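Aromatic amino acid aminotransferase I (Candida albicans WO-1, PDB 6HNU) probably transfers amino groups from aromatic L-amino acids to 2-oxoglutarate, using pyridoxal 5'-phosphate as cofactor and yielding aromatic oxo-acids and L-glutamate. Local coordinates at residues 140-145 against 305-310; 245-250 against 292-297. One frame throughout, in Å; residues are numbered along the deposited sequence. Where two conformers were deposited one is given.

In the fold
Along the chain the four segments come in the order 140-145, 245-250, 292-297 and 305-310, so contact 2 is made wholly by residues that lie between the two halves of contact 1. The centres of the two contacts are about 10 Å apart, and both reach the large mixed sheet, where strands 292-297 and 309-314 run antiparallel as neighbours. Trp310 N bonds to Asp296 O, and Asn141 ND2 to Leu295 O, fastening one contact to the other. Both touch the same cofactor: contact 1 mainly grips its phosphate, while contact 2 reaches its ring and adds one hydrogen bond to the phosphate, from Ser297 OG. The site illustrates how a fold-type I aminotransferase assembles a pocket from distant parts of its sequence.

Contact 1. Residues 140-145 against 305-310; sequences GNTEAW and GLRLGW. With PLP (pyridoxal-5'-phosphate), chain I.
Gly140 and Gly309 make the tight part of this contact: with no side chain on either residue, their backbones come within 4.5 Å from CA to CA, and Gly140 N lies 3.7 Å from Gly309 N. Toward Arg307 the two segments draw apart, Gly140 CA staying 4.3 Å from Arg307 NH2, and no hydrogen bond crosses directly. The phosphate of PLP holds this looser side together. Gly140 is the N-cap of helix 141-152, and the first turn presents its N-H groups to the anion: Asn141 N donates to PLP O1P at 2.8 Å and Thr142 N to PLP O3P at 2.9 Å. Thr142 keeps its hydroxyl beside the backbone N (chi1 -53°), which lets OG1 reach the same PLP O3P at 2.6 Å. From the opposing segment Arg307, its chain bent at chi2 and chi3, turns the edge of its guanidinium to PLP O2P, which NH1 binds at 2.8 Å, nearly straight at 168°, while NH2 binds PLP O3P at 3.1 Å. Three bonds thus grip O3P; helix start and arginine together make the phosphate-binding end of the cofactor pocket and would be expected to stabilise the phosphate charge. Two waters add indirect links: one accepts from Glu143 N and, weakly, from Arg307 NH2, while another lies between Asn141 OD1 and Trp310 O. Ser328 and Asn331 of the second subunit pack on Thr142 and Arg307. On the sheet side Gly309 pairs with Ser138 of strand 133-138, and helix 112-126 meets Leu308 and Trp310.

Contact 2. Residues 245-250 against 292-297; sequences EDEPYY and VVRLDS. With PLP (pyridoxal-5'-phosphate), chain I.
Glu245 and Asp246 pair in parallel with Arg294 and Leu295, joined by the backbone bonds Glu245 N to Val293 O (3.0 Å), Leu295 N to Glu245 O (2.9 Å) and Glu247 N to Leu295 O. On one face Arg294 reaches out with its chain extended from CG to NE, and Glu245 OE2 meets NH1 at the guanidinium edge in a 2.9 Å salt bridge whose hydrogen bond is weak, the carboxylate standing almost square (86°) to the guanidinium. Asp296 OD1 takes Arg294 NE at 2.9 Å, while the Tyr250 ring receives NH2 over its face, a cation-pi contact with CZ 4.5 Å from the ring centroid. These partners fix the rotation of the buried group. Opposite, Asp246 OD2 lies 2.8 Å from PLP N1, the aspartate placement expected in this family, and is hydrogen-bonded to Tyr211 OH. Farther along the two segments, Tyr249 OH accepts a hydrogen bond from PLP O3 at 2.6 Å, and the residue also touches the bound phenylalanine; Ser297 OG holds PLP O1P at 2.5 Å. Strands 209-212 and 309-314 flank the pair within the mixed sheet; helix 141-152 packs on Leu295, and helix 283-286 on Val292 and Arg294.

Contact 1. Residues 140-145 against 305-310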
loop_
_atom_site.group_PDB
_atom_site.type_symbol
_atom_site.label_atom_id
_atom_site.label_comp_id
_atom_site.label_asym_id
_atom_site.label_seq_id
_atom_site.Cartn_x
_atom_site.Cartn_y
_atom_site.Cartn_z
ATOM N N GLY B 140 -6.980 -1.559 1.471
ATOM C CA GLY B 140 -7.791 -2.670 0.965
ATOM C C GLY B 140 -7.486 -3.977 1.646
ATOM O O GLY B 140 -6.481 -4.077 2.373
ATOM N N ASN B 141 -8.357 -4.956 1.411
ATOM C CA ASN B 141 -8.298 -6.254 2.099
ATOM C C ASN B 141 -7.061 -7.042 1.633
ATOM O O ASN B 141 -6.579 -7.873 2.427
ATOM C CB ASN B 141 -9.614 -7.010 1.926
ATOM C CG ASN B 141 -10.734 -6.549 2.828
ATOM O OD1 ASN B 141 -10.658 -5.480 3.471
ATOM N ND2 ASN B 141 -11.794 -7.340 2.853
ATOM N N THR B 142 -6.581 -6.826 0.407
ATOM C CA THR B 142 -5.354 -7.477 -0.100
ATOM C C THR B 142 -4.201 -7.154 0.865
ATOM O O THR B 142 -3.577 -8.070 1.426
ATOM C CB THR B 142 -5.041 -7.045 -1.540
ATOM O OG1 THR B 142 -6.233 -7.280 -2.303
ATOM C CG2 THR B 142 -3.865 -7.836 -2.084
ATOM N N GLU B 143 -3.976 -5.873 1.078
ATOM C CA GLU B 143 -2.906 -5.387 1.989
ATOM C C GLU B 143 -3.256 -5.838 3.406
ATOM O O GLU B 143 -2.346 -6.404 4.076
ATOM C CB GLU B 143 -2.768 -3.871 1.955
ATOM C CG GLU B 143 -1.842 -3.374 3.056
ATOM C CD GLU B 143 -2.538 -2.974 4.335
ATOM O OE1 GLU B 143 -3.367 -2.035 4.275
ATOM O OE2 GLU B 143 -2.207 -3.535 5.414
ATOM N N ALA B 144 -4.509 -5.647 3.854
ATOM C CA ALA B 144 -4.864 -5.970 5.256
ATOM C C ALA B 144 -4.556 -7.451 5.532
ATOM O O ALA B 144 -4.052 -7.742 6.597
ATOM C CB ALA B 144 -6.291 -5.603 5.566
ATOM N N TRP B 145 -4.785 -8.351 4.565
ATOM C CA TRP B 145 -4.478 -9.793 4.706
ATOM C C TRP B 145 -2.958 -10.017 4.796
ATOM O O TRP B 145 -2.462 -10.767 5.705
ATOM C CB TRP B 145 -5.131 -10.569 3.556
ATOM C CG TRP B 145 -4.669 -11.985 3.531
ATOM C CD1 TRP B 145 -3.993 -12.608 2.525
ATOM C CD2 TRP B 145 -4.840 -12.962 4.577
ATOM N NE1 TRP B 145 -3.689 -13.896 2.883
ATOM C CE2 TRP B 145 -4.223 -14.155 4.116
ATOM C CE3 TRP B 145 -5.390 -12.936 5.871
ATOM C CZ2 TRP B 145 -4.156 -15.303 4.889
ATOM C CZ3 TRP B 145 -5.348 -14.092 6.620
ATOM C CH2 TRP B 145 -4.750 -15.255 6.122
ATOM N N GLY B 305 -10.636 0.860 -7.157
ATOM C CA GLY B 305 -9.532 1.829 -7.322
ATOM C C GLY B 305 -9.399 2.782 -6.142
ATOM O O GLY B 305 -8.432 3.537 -6.124
ATOM N N LEU B 306 -10.358 2.827 -5.215
ATOM C CA LEU B 306 -10.188 3.613 -3.965
ATOM C C LEU B 306 -8.923 3.129 -3.250
ATOM O O LEU B 306 -8.226 3.977 -2.646
ATOM C CB LEU B 306 -11.413 3.470 -3.055
ATOM C CG LEU B 306 -12.492 4.541 -3.232
ATOM C CD1 LEU B 306 -13.840 4.040 -2.739
ATOM C CD2 LEU B 306 -12.122 5.843 -2.527
ATOM N N ARG B 307 -8.682 1.824 -3.257
ATOM C CA ARG B 307 -7.520 1.291 -2.496
ATOM C C ARG B 307 -7.665 1.820 -1.060
ATOM O O ARG B 307 -6.771 2.435 -0.551
ATOM C CB ARG B 307 -6.195 1.696 -3.138
ATOM C CG ARG B 307 -5.848 0.962 -4.425
ATOM C CD ARG B 307 -5.790 -0.541 -4.254
ATOM N NE ARG B 307 -7.075 -1.147 -4.515
ATOM C CZ ARG B 307 -7.515 -2.284 -4.022
ATOM N NH1 ARG B 307 -8.711 -2.705 -4.361
ATOM N NH2 ARG B 307 -6.787 -2.982 -3.166
ATOM N N LEU B 308 -8.812 1.539 -0.460
ATOM C CA LEU B 308 -9.168 2.042 0.872
ATOM C C LEU B 308 -10.061 1.014 1.543
ATOM O O LEU B 308 -11.097 0.597 0.979
ATOM C CB LEU B 308 -9.905 3.374 0.754
ATOM C CG LEU B 308 -10.217 4.098 2.060
ATOM C CD1 LEU B 308 -8.961 4.426 2.866
ATOM C CD2 LEU B 308 -10.975 5.394 1.760
ATOM N N GLY B 309 -9.668 0.640 2.735
ATOM C CA GLY B 309 -10.518 -0.184 3.564
ATOM C C GLY B 309 -10.176 0.113 5.001
ATOM O O GLY B 309 -9.521 1.181 5.302
ATOM N N TRP B 310 -10.610 -0.765 5.861
ATOM C CA TRP B 310 -10.277 -0.612 7.287
ATOM C C TRP B 310 -10.215 -1.983 7.957
ATOM O O TRP B 310 -10.586 -3.033 7.357
ATOM C CB TRP B 310 -11.221 0.394 7.973
ATOM C CG TRP B 310 -12.650 -0.017 8.006
ATOM C CD1 TRP B 310 -13.300 -0.598 9.047
ATOM C CD2 TRP B 310 -13.607 0.096 6.941
ATOM N NE1 TRP B 310 -14.600 -0.827 8.706
ATOM C CE2 TRP B 310 -14.819 -0.436 7.419
ATOM C CE3 TRP B 310 -13.552 0.572 5.632
ATOM C CZ2 TRP B 310 -15.970 -0.489 6.643
ATOM C CZ3 TRP B 310 -14.687 0.513 4.853
ATOM C CH2 TRP B 310 -15.875 -0.010 5.359
HETATM N N1 PLP I . -10.423 -10.796 -0.188
HETATM C C2 PLP I . -11.180 -11.635 -0.900
HETATM C C2A PLP I . -11.586 -12.928 -0.285
HETATM C C3 PLP I . -11.584 -11.322 -2.196
HETATM O O3 PLP I . -12.300 -12.256 -2.894
HETATM C C4 PLP I . -11.165 -10.102 -2.764
HETATM C C4A PLP I . -11.551 -9.768 -4.133
HETATM C C5 PLP I . -10.404 -9.217 -1.989
HETATM C C6 PLP I . -10.040 -9.619 -0.729
HETATM C C5A PLP I . -9.860 -7.929 -2.557
HETATM O O4P PLP I . -10.081 -6.823 -1.640
HETATM P P PLP I . -9.532 -5.393 -1.858
HETATM O O1P PLP I . -10.188 -4.661 -0.709
HETATM O O2P PLP I . -10.011 -4.941 -3.266
HETATM O O3P PLP I . -8.010 -5.459 -1.767
HETATM O O HOH W 1 -9.044 -3.870 5.028
HETATM O O HOH W 2 -4.725 -3.463 -1.040
#

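Contact 2. Residues 245-250 against 292-297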
loop_
_atom_site.group_PDB
_atom_site.type_symbol
_atom_site.label_atom_id
_atom_site.label_comp_id
_atom_site.label_asym_id
_atom_site.label_seq_id
_atom_site.Cartn_x
_atom_site.Cartn_y
_atom_site.Cartn_z
ATOM N N GLU B 245 -11.910 -12.472 9.485
ATOM C CA GLU B 245 -13.097 -12.467 8.615
ATOM C C GLU B 245 -12.773 -11.430 7.536
ATOM O O GLU B 245 -12.781 -10.210 7.775
ATOM C CB GLU B 245 -14.457 -12.346 9.341
ATOM C CG GLU B 245 -14.773 -11.025 10.042
ATOM C CD GLU B 245 -16.160 -10.917 10.665
ATOM O OE1 GLU B 245 -17.042 -11.758 10.327
ATOM O OE2 GLU B 245 -16.420 -9.891 11.404
ATOM N N ASP B 246 -12.473 -11.953 6.365
ATOM C CA ASP B 246 -12.152 -11.164 5.173
ATOM C C ASP B 246 -13.462 -10.977 4.428
ATOM O O ASP B 246 -13.937 -11.910 3.773
ATOM C CB ASP B 246 -11.041 -11.836 4.381
ATOM C CG ASP B 246 -10.679 -11.141 3.106
ATOM O OD1 ASP B 246 -11.168 -9.977 2.868
ATOM O OD2 ASP B 246 -9.900 -11.771 2.346
ATOM N N GLU B 247 -14.038 -9.792 4.546
ATOM C CA GLU B 247 -15.482 -9.620 4.299
ATOM C C GLU B 247 -15.719 -8.508 3.290
ATOM O O GLU B 247 -16.589 -7.663 3.504
ATOM C CB GLU B 247 -16.117 -9.399 5.667
ATOM C CG GLU B 247 -16.357 -10.698 6.394
ATOM C CD GLU B 247 -17.508 -11.456 5.737
ATOM O OE1 GLU B 247 -18.643 -11.335 6.244
ATOM O OE2 GLU B 247 -17.265 -12.191 4.737
ATOM N N PRO B 248 -15.101 -8.555 2.096
ATOM C CA PRO B 248 -15.378 -7.532 1.077
ATOM C C PRO B 248 -16.799 -7.651 0.488
ATOM O O PRO B 248 -17.314 -6.674 -0.058
ATOM C CB PRO B 248 -14.304 -7.783 0.033
ATOM C CG PRO B 248 -14.070 -9.295 0.141
ATOM C CD PRO B 248 -14.243 -9.644 1.601
ATOM N N TYR B 249 -17.452 -8.795 0.649
ATOM C CA TYR B 249 -18.759 -9.058 0.004
ATOM C C TYR B 249 -19.897 -8.940 1.025
ATOM O O TYR B 249 -21.024 -9.292 0.687
ATOM C CB TYR B 249 -18.771 -10.452 -0.634
ATOM C CG TYR B 249 -17.630 -10.773 -1.565
ATOM C CD1 TYR B 249 -17.445 -10.088 -2.749
ATOM C CD2 TYR B 249 -16.736 -11.775 -1.259
ATOM C CE1 TYR B 249 -16.412 -10.399 -3.617
ATOM C CE2 TYR B 249 -15.716 -12.120 -2.120
ATOM C CZ TYR B 249 -15.541 -11.427 -3.299
ATOM O OH TYR B 249 -14.536 -11.735 -4.180
ATOM N N TYR B 250 -19.630 -8.459 2.252
ATOM C CA TYR B 250 -20.651 -8.398 3.316
ATOM C C TYR B 250 -21.906 -7.672 2.833
ATOM O O TYR B 250 -22.988 -8.101 3.165
ATOM C CB TYR B 250 -20.129 -7.693 4.570
ATOM C CG TYR B 250 -21.086 -7.794 5.731
ATOM C CD1 TYR B 250 -21.177 -8.954 6.484
ATOM C CD2 TYR B 250 -21.888 -6.722 6.086
ATOM C CE1 TYR B 250 -22.023 -9.055 7.566
ATOM C CE2 TYR B 250 -22.754 -6.806 7.159
ATOM C CZ TYR B 250 -22.834 -7.972 7.888
ATOM O OH TYR B 250 -23.671 -8.068 8.931
ATOM N N VAL B 292 -11.590 -11.564 17.251
ATOM C CA VAL B 292 -11.937 -11.417 15.803
ATOM C C VAL B 292 -11.201 -10.192 15.246
ATOM O O VAL B 292 -11.247 -9.124 15.890
ATOM C CB VAL B 292 -13.448 -11.363 15.539
ATOM C CG1 VAL B 292 -13.765 -11.245 14.058
ATOM C CG2 VAL B 292 -14.144 -12.575 16.093
ATOM N N VAL B 293 -10.618 -10.344 14.055
ATOM C CA VAL B 293 -10.161 -9.205 13.227
ATOM C C VAL B 293 -10.967 -9.246 11.942
ATOM O O VAL B 293 -10.978 -10.297 11.278
ATOM C CB VAL B 293 -8.645 -9.201 13.015
ATOM C CG1 VAL B 293 -8.185 -7.961 12.271
ATOM C CG2 VAL B 293 -7.910 -9.297 14.337
ATOM N N ARG B 294 -11.619 -8.142 11.638
ATOM C CA ARG B 294 -12.422 -7.989 10.397
ATOM C C ARG B 294 -11.661 -7.129 9.383
ATOM O O ARG B 294 -11.148 -6.041 9.736
ATOM C CB ARG B 294 -13.797 -7.406 10.722
ATOM C CG ARG B 294 -14.669 -7.135 9.504
ATOM C CD ARG B 294 -15.978 -6.481 9.896
ATOM N NE ARG B 294 -16.942 -6.454 8.816
ATOM C CZ ARG B 294 -17.843 -7.393 8.552
ATOM N NH1 ARG B 294 -17.867 -8.497 9.248
ATOM N NH2 ARG B 294 -18.662 -7.259 7.528
ATOM N N LEU B 295 -11.589 -7.600 8.142
ATOM C CA LEU B 295 -11.006 -6.851 6.998
ATOM C C LEU B 295 -12.176 -6.304 6.188
ATOM O O LEU B 295 -12.914 -7.074 5.531
ATOM C CB LEU B 295 -10.073 -7.744 6.174
ATOM C CG LEU B 295 -9.183 -8.687 6.982
ATOM C CD1 LEU B 295 -8.314 -9.506 6.049
ATOM C CD2 LEU B 295 -8.330 -7.948 7.999
ATOM N N ASP B 296 -12.394 -4.999 6.272
ATOM C CA ASP B 296 -13.479 -4.314 5.524
ATOM C C ASP B 296 -12.937 -3.507 4.361
ATOM O O ASP B 296 -11.847 -2.907 4.479
ATOM C CB ASP B 296 -14.243 -3.344 6.443
ATOM C CG ASP B 296 -15.349 -3.993 7.243
ATOM O OD1 ASP B 296 -16.182 -4.667 6.617
ATOM O OD2 ASP B 296 -15.431 -3.735 8.481
ATOM N N SER B 297 -13.668 -3.463 3.242
ATOM C CA SER B 297 -13.185 -2.783 2.031
ATOM C C SER B 297 -14.329 -2.026 1.351
ATOM O O SER B 297 -15.459 -2.525 1.355
ATOM C CB SER B 297 -12.632 -3.780 1.067
ATOM O OG SER B 297 -12.082 -3.117 -0.048
HETATM N N1 PLP I . -10.423 -10.796 -0.188
HETATM C C2 PLP I . -11.180 -11.635 -0.900
HETATM C C2A PLP I . -11.586 -12.928 -0.285
HETATM C C3 PLP I . -11.584 -11.322 -2.196
HETATM O O3 PLP I . -12.300 -12.256 -2.894
HETATM C C4 PLP I . -11.165 -10.102 -2.764
HETATM C C4A PLP I . -11.551 -9.768 -4.133
HETATM C C5 PLP I . -10.404 -9.217 -1.989
HETATM C C6 PLP I . -10.040 -9.619 -0.729
HETATM C C5A PLP I . -9.860 -7.929 -2.557
HETATM O O4P PLP I . -10.081 -6.823 -1.640
HETATM P P PLP I . -9.532 -5.393 -1.858
HETATM O O1P PLP I . -10.188 -4.661 -0.709
HETATM O O2P PLP I . -10.011 -4.941 -3.266
HETATM O O3P PLP I . -8.010 -5.459 -1.767
HETATM O O HOH W 3 -19.193 -11.053 8.832
HETATM O O HOH W 4 -16.235 -4.796 3.918
HETATM O O HOH W 5 -15.929 -4.272 -0.746
#